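Local coordinates for protein AceL NrdHF-1-1 Intein (Metagenome, PDB 6ZGQ) that is a linked, splicing-inactive variant of a naturally split class 3 intein, a protein that excises itself and joins its flanking sequences, at residues Asp30-Phe35 with Lys139-Thr144; Ser43-Thr48 with Ser135-Ser140. All coordinates share one frame; numbering follows the deposited sequence. Where two conformers were deposited one is given.

Interaction 1. Residues Asp30-Phe35 with Lys139-Thr144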
ATOM      1  N   ASP A  30     -10.368   4.037 -13.774  1.00 10.13           N
ATOM      2  CA  ASP A  30     -10.407   2.757 -13.036  1.00  9.77           C
ATOM      3  C   ASP A  30     -11.157   2.948 -11.711  1.00  9.41           C
ATOM      4  O   ASP A  30     -11.174   4.055 -11.171  1.00  9.58           O
ATOM      5  CB  ASP A  30      -8.999   2.196 -12.781  1.00  9.95           C
ATOM      6  CG  ASP A  30      -8.405   1.532 -14.003  1.00 10.40           C
ATOM      7  OD1 ASP A  30      -9.065   0.646 -14.568  1.00 11.15           O
ATOM      8  OD2 ASP A  30      -7.290   1.918 -14.406  1.00 11.45           O
ATOM      9  N   GLU A  31     -11.766   1.867 -11.222  1.00  9.02           N
ATOM     10  CA  GLU A  31     -12.509   1.834  -9.954  1.00  9.15           C
ATOM     11  C   GLU A  31     -11.679   1.058  -8.925  1.00  8.55           C
ATOM     12  O   GLU A  31     -11.763  -0.179  -8.875  1.00  8.97           O
ATOM     13  CB  GLU A  31     -13.877   1.176 -10.171  1.00 10.96           C
ATOM     14  CG  GLU A  31     -14.708   1.880 -11.227  1.00 12.30           C
ATOM     15  CD  GLU A  31     -16.042   1.203 -11.452  1.00 15.42           C
ATOM     16  OE1 GLU A  31     -16.094   0.225 -12.228  1.00 19.06           O
ATOM     17  OE2 GLU A  31     -17.034   1.654 -10.850  1.00 20.27           O
ATOM     18  N   VAL A  32     -10.926   1.795  -8.105  0.77  7.63           N
ATOM     19  CA  VAL A  32      -9.918   1.241  -7.186  0.77  7.56           C
ATOM     20  C   VAL A  32     -10.562   0.994  -5.825  0.77  7.73           C
ATOM     21  O   VAL A  32     -11.322   1.851  -5.355  0.77  8.20           O
ATOM     22  CB  VAL A  32      -8.721   2.222  -7.037  0.77  7.02           C
ATOM     23  CG1 VAL A  32      -7.736   1.764  -5.968  0.77  6.98           C
ATOM     24  CG2 VAL A  32      -8.009   2.401  -8.373  0.77  7.00           C
ATOM     25  N   LEU A  33     -10.260  -0.157  -5.212  1.00  7.89           N
ATOM     26  CA  LEU A  33     -10.716  -0.462  -3.842  1.00  8.56           C
ATOM     27  C   LEU A  33      -9.925   0.416  -2.873  1.00  9.20           C
ATOM     28  O   LEU A  33      -8.722   0.176  -2.667  1.00  8.96           O
ATOM     29  CB  LEU A  33     -10.518  -1.948  -3.510  1.00  8.54           C
ATOM     30  CG  LEU A  33     -11.083  -2.406  -2.160  1.00  8.79           C
ATOM     31  CD1 LEU A  33     -12.577  -2.128  -2.073  1.00  8.35           C
ATOM     32  CD2 LEU A  33     -10.800  -3.879  -1.915  1.00  8.76           C
ATOM     33  N   GLN A  34     -10.586   1.449  -2.337  1.00  9.90           N
ATOM     34  CA  GLN A  34      -9.994   2.347  -1.340  1.00 10.59           C
ATOM     35  C   GLN A  34     -10.437   1.889   0.046  1.00 10.82           C
ATOM     36  O   GLN A  34     -11.409   1.132   0.157  1.00 10.91           O
ATOM     37  CB  GLN A  34     -10.358   3.819  -1.609  1.00 10.90           C
ATOM     38  CG  GLN A  34     -11.796   4.210  -1.309  1.00 11.59           C
ATOM     39  CD  GLN A  34     -11.929   5.689  -1.030  1.00 12.55           C
ATOM     40  OE1 GLN A  34     -11.243   6.509  -1.636  1.00 12.18           O
ATOM     41  NE2 GLN A  34     -12.799   6.039  -0.094  1.00 13.36           N
ATOM     42  N   PHE A  35      -9.686   2.324   1.061  1.00 11.12           N
ATOM     43  CA  PHE A  35      -9.975   2.128   2.487  1.00 12.52           C
ATOM     44  C   PHE A  35      -9.976   3.525   3.126  1.00 15.08           C
ATOM     45  O   PHE A  35      -8.963   4.236   3.065  1.00 13.39           O
ATOM     46  CB  PHE A  35      -8.906   1.215   3.104  1.00 12.17           C
ATOM     47  CG  PHE A  35      -9.086   0.923   4.575  1.00 13.42           C
ATOM     48  CD1 PHE A  35     -10.078   0.060   5.014  1.00 14.22           C
ATOM     49  CD2 PHE A  35      -8.226   1.477   5.513  1.00 13.65           C
ATOM     50  CE1 PHE A  35     -10.222  -0.230   6.361  1.00 15.64           C
ATOM     51  CE2 PHE A  35      -8.366   1.196   6.861  1.00 14.47           C
ATOM     52  CZ  PHE A  35      -9.369   0.345   7.287  1.00 16.08           C
ATOM     53  N   LYS A 139      -7.633   8.159   1.081  1.00 12.57           N
ATOM     54  CA  LYS A 139      -6.196   8.371   1.373  1.00 11.83           C
ATOM     55  C   LYS A 139      -5.417   7.059   1.506  1.00 10.15           C
ATOM     56  O   LYS A 139      -4.241   7.091   1.888  1.00  9.40           O
ATOM     57  CB  LYS A 139      -5.983   9.230   2.632  1.00 13.76           C
ATOM     58  CG  LYS A 139      -6.623  10.617   2.603  1.00 16.38           C
ATOM     59  CD  LYS A 139      -6.265  11.452   3.833  1.00 20.14           C
ATOM     60  CE  LYS A 139      -6.839  10.915   5.141  1.00 23.99           C
ATOM     61  NZ  LYS A 139      -8.319  11.060   5.256  1.00 27.86           N
ATOM     62  N   SER A 140      -6.060   5.926   1.193  1.00  9.93           N
ATOM     63  CA  SER A 140      -5.407   4.601   1.170  1.00 10.14           C
ATOM     64  C   SER A 140      -6.208   3.650   0.277  1.00  9.94           C
ATOM     65  O   SER A 140      -7.417   3.859   0.105  1.00 10.45           O
ATOM     66  CB  SER A 140      -5.260   4.037   2.583  1.00  9.77           C
ATOM     67  OG  SER A 140      -6.466   3.444   3.036  1.00 10.33           O
ATOM     68  N   PHE A 141      -5.535   2.641  -0.291  1.00  9.93           N
ATOM     69  CA  PHE A 141      -6.158   1.667  -1.215  1.00  9.67           C
ATOM     70  C   PHE A 141      -5.508   0.286  -1.057  1.00  8.69           C
ATOM     71  O   PHE A 141      -4.491   0.162  -0.369  1.00  8.36           O
ATOM     72  CB  PHE A 141      -6.119   2.174  -2.670  1.00 10.38           C
ATOM     73  CG  PHE A 141      -4.734   2.476  -3.187  1.00 10.98           C
ATOM     74  CD1 PHE A 141      -3.949   1.472  -3.725  1.00 12.22           C
ATOM     75  CD2 PHE A 141      -4.219   3.763  -3.130  1.00 12.84           C
ATOM     76  CE1 PHE A 141      -2.675   1.742  -4.196  1.00 10.37           C
ATOM     77  CE2 PHE A 141      -2.949   4.037  -3.598  1.00 11.14           C
ATOM     78  CZ  PHE A 141      -2.173   3.025  -4.125  1.00 11.28           C
ATOM     79  N   VAL A 142      -6.124  -0.735  -1.662  1.00  7.55           N
ATOM     80  CA  VAL A 142      -5.733  -2.146  -1.491  1.00  7.15           C
ATOM     81  C   VAL A 142      -4.820  -2.558  -2.654  1.00  7.44           C
ATOM     82  O   VAL A 142      -5.152  -2.309  -3.821  1.00  7.57           O
ATOM     83  CB  VAL A 142      -6.984  -3.070  -1.376  1.00  6.01           C
ATOM     84  CG1 VAL A 142      -6.607  -4.539  -1.209  1.00  6.02           C
ATOM     85  CG2 VAL A 142      -7.855  -2.644  -0.202  1.00  5.28           C
ATOM     86  N   VAL A 143      -3.667  -3.140  -2.315  1.00  7.64           N
ATOM     87  CA  VAL A 143      -2.712  -3.707  -3.289  1.00  7.82           C
ATOM     88  C   VAL A 143      -2.642  -5.224  -3.076  1.00  8.10           C
ATOM     89  O   VAL A 143      -2.889  -5.694  -1.956  1.00  8.30           O
ATOM     90  CB  VAL A 143      -1.296  -3.078  -3.166  1.00  7.66           C
ATOM     91  CG1 VAL A 143      -1.299  -1.620  -3.611  1.00  7.67           C
ATOM     92  CG2 VAL A 143      -0.737  -3.196  -1.754  1.00  7.65           C
ATOM     93  N   THR A 144      -2.342  -5.960  -4.153  1.00  8.49           N
ATOM     94  CA  THR A 144      -2.155  -7.422  -4.150  1.00  8.84           C
ATOM     95  C   THR A 144      -0.693  -7.728  -4.515  1.00  9.47           C
ATOM     96  O   THR A 144      -0.205  -7.220  -5.532  1.00  9.62           O
ATOM     97  CB  THR A 144      -3.105  -8.063  -5.168  1.00  8.93           C
ATOM     98  OG1 THR A 144      -4.395  -7.478  -4.978  1.00  9.07           O
ATOM     99  CG2 THR A 144      -3.175  -9.586  -5.012  1.00  8.72           C
TER
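At the edge of the Phe35 ring, in its plane, lies the hydroxyl of Ser140, with Ser140 OG 3.6 Å from Phe35 CD2; Val32 CG1 approaches the second ring, Phe141, obliquely, 3.7 Å from Phe141 CB. These residues join strand 32-35 to strand 140-144 in the all-beta intein (Hint-type) fold. The short strands cross steeply, their directions 125° apart, and a single bridge pairs Gln34 with Phe141. Two backbone bonds flank it. Val142 N reaches Leu33 O at 2.9 Å, while Phe35 N donates to Ser140 O at 2.9 Å, nearly straight. Beside the first of these bonds, Leu33 and Val142 lie side by side and point the same way, Leu33 CD2 against Val142 CG2 at 3.6 Å. Val14 of strand 13-15 packs against both Val32 and Phe141, and Phe42 meets the Phe35 ring. Replacing Ser140 by an alanine would probably leave the buried Phe35 carbonyl without its hydroxyl donor and open a small gap at the ring edge. The chi1 of Ser140 (81°) sets OG between its own N and carbonyl carbon, within reach of Phe35 O, to which Ser140 OG donates at 2.6 Å, tilted 25° from the carbonyl plane.

Interaction 2. Residues Ser43-Thr48 with Ser135-Ser140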
ATOM      1  N   SER A  43     -14.567   0.934  -0.236  1.00 12.80           N
ATOM      2  CA  SER A  43     -15.424   1.317  -1.374  1.00 12.57           C
ATOM      3  C   SER A  43     -14.576   1.454  -2.639  1.00 11.63           C
ATOM      4  O   SER A  43     -13.352   1.581  -2.522  1.00 11.73           O
ATOM      5  CB  SER A  43     -16.173   2.623  -1.083  1.00 12.50           C
ATOM      6  OG  SER A  43     -15.286   3.677  -0.744  1.00 13.70           O
ATOM      7  N   TYR A  44     -15.212   1.377  -3.816  1.00 11.16           N
ATOM      8  CA  TYR A  44     -14.542   1.610  -5.106  1.00 11.23           C
ATOM      9  C   TYR A  44     -14.740   3.090  -5.494  1.00 11.55           C
ATOM     10  O   TYR A  44     -15.870   3.593  -5.468  1.00 11.93           O
ATOM     11  CB  TYR A  44     -15.048   0.647  -6.197  1.00 11.18           C
ATOM     12  CG  TYR A  44     -14.869  -0.815  -5.851  1.00 11.56           C
ATOM     13  CD1 TYR A  44     -13.663  -1.466  -6.086  1.00 11.58           C
ATOM     14  CD2 TYR A  44     -15.903  -1.545  -5.276  1.00 12.93           C
ATOM     15  CE1 TYR A  44     -13.493  -2.800  -5.763  1.00 11.95           C
ATOM     16  CE2 TYR A  44     -15.744  -2.883  -4.958  1.00 12.74           C
ATOM     17  CZ  TYR A  44     -14.537  -3.506  -5.204  1.00 12.20           C
ATOM     18  OH  TYR A  44     -14.365  -4.831  -4.888  1.00 13.23           O
ATOM     19  N   THR A  45     -13.636   3.774  -5.804  0.99 11.77           N
ATOM     20  CA  THR A  45     -13.620   5.191  -6.211  0.99 11.96           C
ATOM     21  C   THR A  45     -12.606   5.345  -7.351  0.99 10.76           C
ATOM     22  O   THR A  45     -11.728   4.498  -7.492  0.99  9.57           O
ATOM     23  CB  THR A  45     -13.168   6.111  -5.054  0.99 12.94           C
ATOM     24  OG1 THR A  45     -11.883   5.676  -4.600  0.99 13.11           O
ATOM     25  CG2 THR A  45     -14.151   6.092  -3.882  0.99 12.27           C
ATOM     26  N   ASN A  46     -12.749   6.404  -8.150  1.00 10.26           N
ATOM     27  CA  ASN A  46     -11.780   6.744  -9.206  1.00 10.18           C
ATOM     28  C   ASN A  46     -10.597   7.448  -8.537  1.00 10.30           C
ATOM     29  O   ASN A  46     -10.791   8.278  -7.646  1.00 10.46           O
ATOM     30  CB  ASN A  46     -12.428   7.609 -10.297  1.00 10.58           C
ATOM     31  CG  ASN A  46     -13.604   6.920 -10.954  1.00 10.73           C
ATOM     32  OD1 ASN A  46     -13.439   6.016 -11.775  1.00 11.60           O
ATOM     33  ND2 ASN A  46     -14.802   7.325 -10.573  1.00 12.70           N
ATOM     34  N   PRO A  47      -9.352   7.095  -8.926  1.00  9.44           N
ATOM     35  CA  PRO A  47      -8.202   7.904  -8.509  1.00  9.54           C
ATOM     36  C   PRO A  47      -8.352   9.320  -9.070  1.00  9.93           C
ATOM     37  O   PRO A  47      -8.903   9.464 -10.162  1.00 10.22           O
ATOM     38  CB  PRO A  47      -6.987   7.201  -9.140  1.00  9.10           C
ATOM     39  CG  PRO A  47      -7.474   5.881  -9.646  1.00  8.80           C
ATOM     40  CD  PRO A  47      -8.973   5.936  -9.748  1.00  8.50           C
ATOM     41  N   THR A  48      -7.890  10.327  -8.319  1.00  9.87           N
ATOM     42  CA  THR A  48      -7.916  11.741  -8.734  1.00 10.35           C
ATOM     43  C   THR A  48      -6.562  12.163  -9.335  1.00 10.47           C
ATOM     44  O   THR A  48      -6.501  13.172 -10.030  1.00 10.46           O
ATOM     45  CB  THR A  48      -8.275  12.672  -7.559  1.00 10.41           C
ATOM     46  OG1 THR A  48      -7.279  12.536  -6.545  1.00 10.36           O
ATOM     47  CG2 THR A  48      -9.657  12.337  -6.990  1.00 10.55           C
ATOM     48  N   SER A 135      -3.746   8.918  -5.948  1.00  9.84           N
ATOM     49  CA  SER A 135      -4.514   9.650  -4.934  1.00 10.12           C
ATOM     50  C   SER A 135      -5.964   9.162  -4.998  1.00 10.31           C
ATOM     51  O   SER A 135      -6.533   9.090  -6.094  1.00  9.93           O
ATOM     52  CB  SER A 135      -4.425  11.156  -5.176  1.00 10.92           C
ATOM     53  OG  SER A 135      -3.060  11.559  -5.222  1.00 12.65           O
ATOM     54  N   VAL A 136      -6.512   8.776  -3.841  1.00 10.60           N
ATOM     55  CA  VAL A 136      -7.944   8.445  -3.669  1.00 11.13           C
ATOM     56  C   VAL A 136      -8.489   9.206  -2.450  1.00 11.36           C
ATOM     57  O   VAL A 136      -7.753   9.451  -1.501  1.00 11.84           O
ATOM     58  CB  VAL A 136      -8.176   6.916  -3.516  1.00 11.31           C
ATOM     59  CG1 VAL A 136      -8.035   6.210  -4.854  1.00 11.55           C
ATOM     60  CG2 VAL A 136      -7.241   6.298  -2.485  1.00 10.97           C
ATOM     61  N   PRO A 137      -9.777   9.605  -2.471  1.00 12.60           N
ATOM     62  CA  PRO A 137     -10.385  10.349  -1.355  1.00 12.75           C
ATOM     63  C   PRO A 137     -10.143   9.772   0.055  1.00 12.90           C
ATOM     64  O   PRO A 137      -9.932  10.535   0.995  1.00 13.82           O
ATOM     65  CB  PRO A 137     -11.876  10.293  -1.687  1.00 13.25           C
ATOM     66  CG  PRO A 137     -11.915  10.250  -3.179  1.00 13.20           C
ATOM     67  CD  PRO A 137     -10.732   9.408  -3.581  1.00 12.33           C
ATOM     68  N   GLY A 138     -10.183   8.446   0.187  1.00 12.47           N
ATOM     69  CA  GLY A 138     -10.006   7.756   1.473  1.00 12.27           C
ATOM     70  C   GLY A 138      -8.563   7.770   1.966  1.00 12.64           C
ATOM     71  O   GLY A 138      -8.318   7.401   3.119  1.00 14.41           O
ATOM     72  N   LYS A 139      -7.633   8.159   1.081  1.00 12.57           N
ATOM     73  CA  LYS A 139      -6.196   8.371   1.373  1.00 11.83           C
ATOM     74  C   LYS A 139      -5.417   7.059   1.506  1.00 10.15           C
ATOM     75  O   LYS A 139      -4.241   7.091   1.888  1.00  9.40           O
ATOM     76  CB  LYS A 139      -5.983   9.230   2.632  1.00 13.76           C
ATOM     77  CG  LYS A 139      -6.623  10.617   2.603  1.00 16.38           C
ATOM     78  CD  LYS A 139      -6.265  11.452   3.833  1.00 20.14           C
ATOM     79  CE  LYS A 139      -6.839  10.915   5.141  1.00 23.99           C
ATOM     80  NZ  LYS A 139      -8.319  11.060   5.256  1.00 27.86           N
ATOM     81  N   SER A 140      -6.060   5.926   1.193  1.00  9.93           N
ATOM     82  CA  SER A 140      -5.407   4.601   1.170  1.00 10.14           C
ATOM     83  C   SER A 140      -6.208   3.650   0.277  1.00  9.94           C
ATOM     84  O   SER A 140      -7.417   3.859   0.105  1.00 10.45           O
ATOM     85  CB  SER A 140      -5.260   4.037   2.583  1.00  9.77           C
ATOM     86  OG  SER A 140      -6.466   3.444   3.036  1.00 10.33           O
TER
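Val136 overlaps the Thr45 side chain at about a right angle, its CG1 3.9 Å from Thr45 OG1 and 4.0 Å from Pro47 CA. The same methyl thus sits where the strand ending at Thr45 gives way to the following loop. Pro137 contributes its CD, 4.0 Å from Thr45 OG1, the two side chains sliding past each other in opposite directions. Although Thr45 OG1 meets carbon atoms here, its polar need is met by Gln34 OE1, which also accepts a hydrogen bond from Gly138 N. A chi1 of 56° places OG1 between the backbone N and the carbonyl carbon of Thr45, on the side facing Val136 and Pro137. Farther along, the backbones are tied directly. Thr48 N donates to Ser135 O at 2.9 Å, with an N-H...O angle of 157°. The same oxygen also receives a CA-H...O contact from Pro47 CA at 3.2 Å. Thr48 OG1 rests 3.5 Å from Ser135 CB, whereas the Ser135 hydroxyl is bonded to Ser156 O, near the C-terminal end of the modelled chain. Beyond Ser135 the chain reverses: Lys139 N bonds to Val136 O at 2.9 Å, closing Val136-Lys139 as a type I beta turn, the link between strands 128-135 and 140-144 in this all-beta intein fold.

Overall arrangement
The centres of interactions 1 and 2 lie about 6 Å apart, on the same side of the chain's centre. Strands 32-35 and 42-45, on which the first segments lie, are antiparallel neighbours in a two-stranded sheet; the second segments overlap at Lys139 and Ser140, roughly a hundred residues later. Residues 135-140 of interaction 2 form the turn that leads into strand 140-144 of interaction 1, itself part of the larger antiparallel sheet. Gln34 takes part in both contacts, through its backbone and its side chain. Together they fasten an early hairpin to the C-terminal part of the intein, joining distant sequence in one compact all-beta domain.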